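Local coordinates for putative iron-regulated protein A (Parabacteroides distasonis ATCC 8503, PDB 4ECG) that binds calcium ions and may be a metalloendopeptidase, as an imelysin-like protein of peptidase family M75, at residues V86-E89 with Q90-A93. Numbering follows the deposited sequence.
Sequences VPWE and QSEA. With CA (calcium ion), chain F.
The carbonyl oxygen of Trp88 is gripped twice by Ser91, through its hydroxyl and through its backbone N-H. Ser91 OG lies 2.7 Å from Trp88 O, tilted only 24° from the carbonyl plane. Ser91 N, 3.1 Å from Trp88 O, comes from well above that plane, on the same face. A chi1 of 83° sets OG between the backbone N and carbonyl carbon of Ser91, which brings OG to Trp88 O. Just before this, Gln90 N still makes an i to i-4 bond of 2.9 Å to Val86 O; then the chain leaves the helix through a type I turn from Glu89 to Glu92, closed by a weak bond of 3.4 Å from Glu92 N to Glu89 O. Val86 CG1 packs alongside the Gln90 amide, which is hydrogen-bonded to Asn290 and Arg303.

The turn brings two acidic side chains together, pointing the same way with carboxylate planes 81° apart. Glu92 OE2 stands 2.9 Å from Glu89 OE2, not hydrogen-bonded; calcium, bound by Glu92 OE2 at 2.8 Å and by Asp109, probably offsets the repulsion, while Lys250 reaches both glutamates only through long, weak ion pairs. Bent at chi2, Glu89 ends with OE2 3.3 Å from the calcium ion, too far for a bond in this model, although Glu89 has been seen to bind calcium in this protein. Were Glu89 an alanine, Glu92 would probably lose its carboxylate neighbour and the negative field beside the metal would weaken. Trp88 NE1 donates to Asp109, tying the indole to the same site. At this buried end of helix 71-89, Pro87, Trp88 and Ser91 touch helix 29-68, while Glu89, Gln90 and Glu92 touch helix 284-300.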
ATOM      1  N   VAL A  86       4.162   0.312   7.572  1.00 49.19           N
ATOM      2  CA  VAL A  86       2.775   0.148   8.053  1.00 45.43           C
ATOM      3  C   VAL A  86       1.915   1.223   7.408  1.00 44.88           C
ATOM      4  O   VAL A  86       0.997   0.892   6.669  1.00 44.95           O
ATOM      5  CB  VAL A  86       2.649   0.042   9.580  1.00 43.89           C
ATOM      6  CG1 VAL A  86       1.171   0.010  10.030  1.00 42.16           C
ATOM      7  CG2 VAL A  86       3.406  -1.205  10.104  1.00 39.74           C
ATOM      8  N   PRO A  87       2.260   2.498   7.584  1.00 44.46           N
ATOM      9  CA  PRO A  87       1.340   3.516   7.054  1.00 45.77           C
ATOM     10  C   PRO A  87       1.319   3.589   5.547  1.00 44.88           C
ATOM     11  O   PRO A  87       0.296   3.920   4.962  1.00 43.38           O
ATOM     12  CB  PRO A  87       1.827   4.834   7.685  1.00 45.58           C
ATOM     13  CG  PRO A  87       3.193   4.552   8.130  1.00 45.78           C
ATOM     14  CD  PRO A  87       3.235   3.079   8.489  1.00 43.53           C
ATOM     15  N   TRP A  88       2.429   3.253   4.922  1.00 46.05           N
ATOM     16  CA  TRP A  88       2.454   3.240   3.490  1.00 46.40           C
ATOM     17  C   TRP A  88       1.494   2.175   2.983  1.00 47.48           C
ATOM     18  O   TRP A  88       0.743   2.419   2.054  1.00 45.76           O
ATOM     19  CB  TRP A  88       3.865   2.995   2.957  1.00 46.97           C
ATOM     20  CG  TRP A  88       3.900   2.633   1.496  1.00 46.88           C
ATOM     21  CD1 TRP A  88       4.289   1.439   0.961  1.00 50.54           C
ATOM     22  CD2 TRP A  88       3.518   3.453   0.349  1.00 45.52           C
ATOM     23  NE1 TRP A  88       4.184   1.454  -0.378  1.00 52.41           N
ATOM     24  CE2 TRP A  88       3.731   2.635  -0.813  1.00 48.92           C
ATOM     25  CE3 TRP A  88       3.048   4.731   0.188  1.00 51.85           C
ATOM     26  CZ2 TRP A  88       3.448   3.068  -2.087  1.00 49.57           C
ATOM     27  CZ3 TRP A  88       2.767   5.180  -1.107  1.00 55.41           C
ATOM     28  CH2 TRP A  88       2.957   4.362  -2.213  1.00 52.72           C
ATOM     29  N   GLU A  89       1.508   0.989   3.563  1.00 43.81           N
ATOM     30  CA  GLU A  89       0.644  -0.055   3.054  1.00 44.37           C
ATOM     31  C   GLU A  89      -0.810   0.214   3.474  1.00 44.93           C
ATOM     32  O   GLU A  89      -1.733  -0.161   2.763  1.00 43.64           O
ATOM     33  CB  GLU A  89       1.097  -1.430   3.546  1.00 43.44           C
ATOM     34  CG  GLU A  89       2.373  -1.958   2.971  1.00 49.00           C
ATOM     35  CD  GLU A  89       2.328  -2.167   1.470  1.00 52.36           C
ATOM     36  OE1 GLU A  89       1.651  -3.072   0.969  1.00 60.75           O
ATOM     37  OE2 GLU A  89       3.010  -1.424   0.776  1.00 65.10           O
ATOM     38  N   GLN A  90      -0.990   0.875   4.623  1.00 42.83           N
ATOM     39  CA  GLN A  90      -2.289   1.354   5.072  1.00 44.48           C
ATOM     40  C   GLN A  90      -2.818   2.501   4.221  1.00 50.14           C
ATOM     41  O   GLN A  90      -3.905   3.027   4.493  1.00 45.68           O
ATOM     42  CB  GLN A  90      -2.267   1.716   6.570  1.00 46.03           C
ATOM     43  CG  GLN A  90      -2.105   0.465   7.434  1.00 48.29           C
ATOM     44  CD  GLN A  90      -2.335   0.674   8.915  1.00 49.24           C
ATOM     45  OE1 GLN A  90      -2.463   1.775   9.386  1.00 45.92           O
ATOM     46  NE2 GLN A  90      -2.357  -0.411   9.648  1.00 45.68           N
ATOM     47  N   SER A  91      -2.104   2.848   3.141  1.00 51.32           N
ATOM     48  CA  SER A  91      -2.526   3.960   2.296  1.00 48.73           C
ATOM     49  C   SER A  91      -2.858   3.537   0.894  1.00 44.80           C
ATOM     50  O   SER A  91      -3.181   4.382   0.057  1.00 48.14           O
ATOM     51  CB  SER A  91      -1.447   5.043   2.263  1.00 48.20           C
ATOM     52  OG  SER A  91      -0.449   4.732   1.327  1.00 46.80           O
ATOM     53  N   GLU A  92      -2.826   2.237   0.633  1.00 43.89           N
ATOM     54  CA  GLU A  92      -3.041   1.744  -0.719  1.00 43.36           C
ATOM     55  C   GLU A  92      -4.499   1.754  -1.158  1.00 46.75           C
ATOM     56  O   GLU A  92      -4.768   1.510  -2.355  1.00 45.88           O
ATOM     57  CB  GLU A  92      -2.379   0.384  -0.956  1.00 48.11           C
ATOM     58  CG  GLU A  92      -0.845   0.498  -1.047  1.00 61.05           C
ATOM     59  CD  GLU A  92      -0.130  -0.677  -1.729  1.00 68.33           C
ATOM     60  OE1 GLU A  92      -0.704  -1.307  -2.649  1.00 71.65           O
ATOM     61  OE2 GLU A  92       1.049  -0.929  -1.352  1.00 79.55           O
ATOM     62  N   ALA A  93      -5.429   2.063  -0.243  1.00 42.68           N
ATOM     63  CA  ALA A  93      -6.846   2.235  -0.648  1.00 44.27           C
ATOM     64  C   ALA A  93      -7.055   3.614  -1.267  1.00 46.91           C
ATOM     65  O   ALA A  93      -8.121   3.878  -1.823  1.00 45.94           O
ATOM     66  CB  ALA A  93      -7.811   2.025   0.525  1.00 43.05           C
TER
HETATM   67 CA    CA F 504       3.110  -2.395  -2.428  1.00 93.49          CA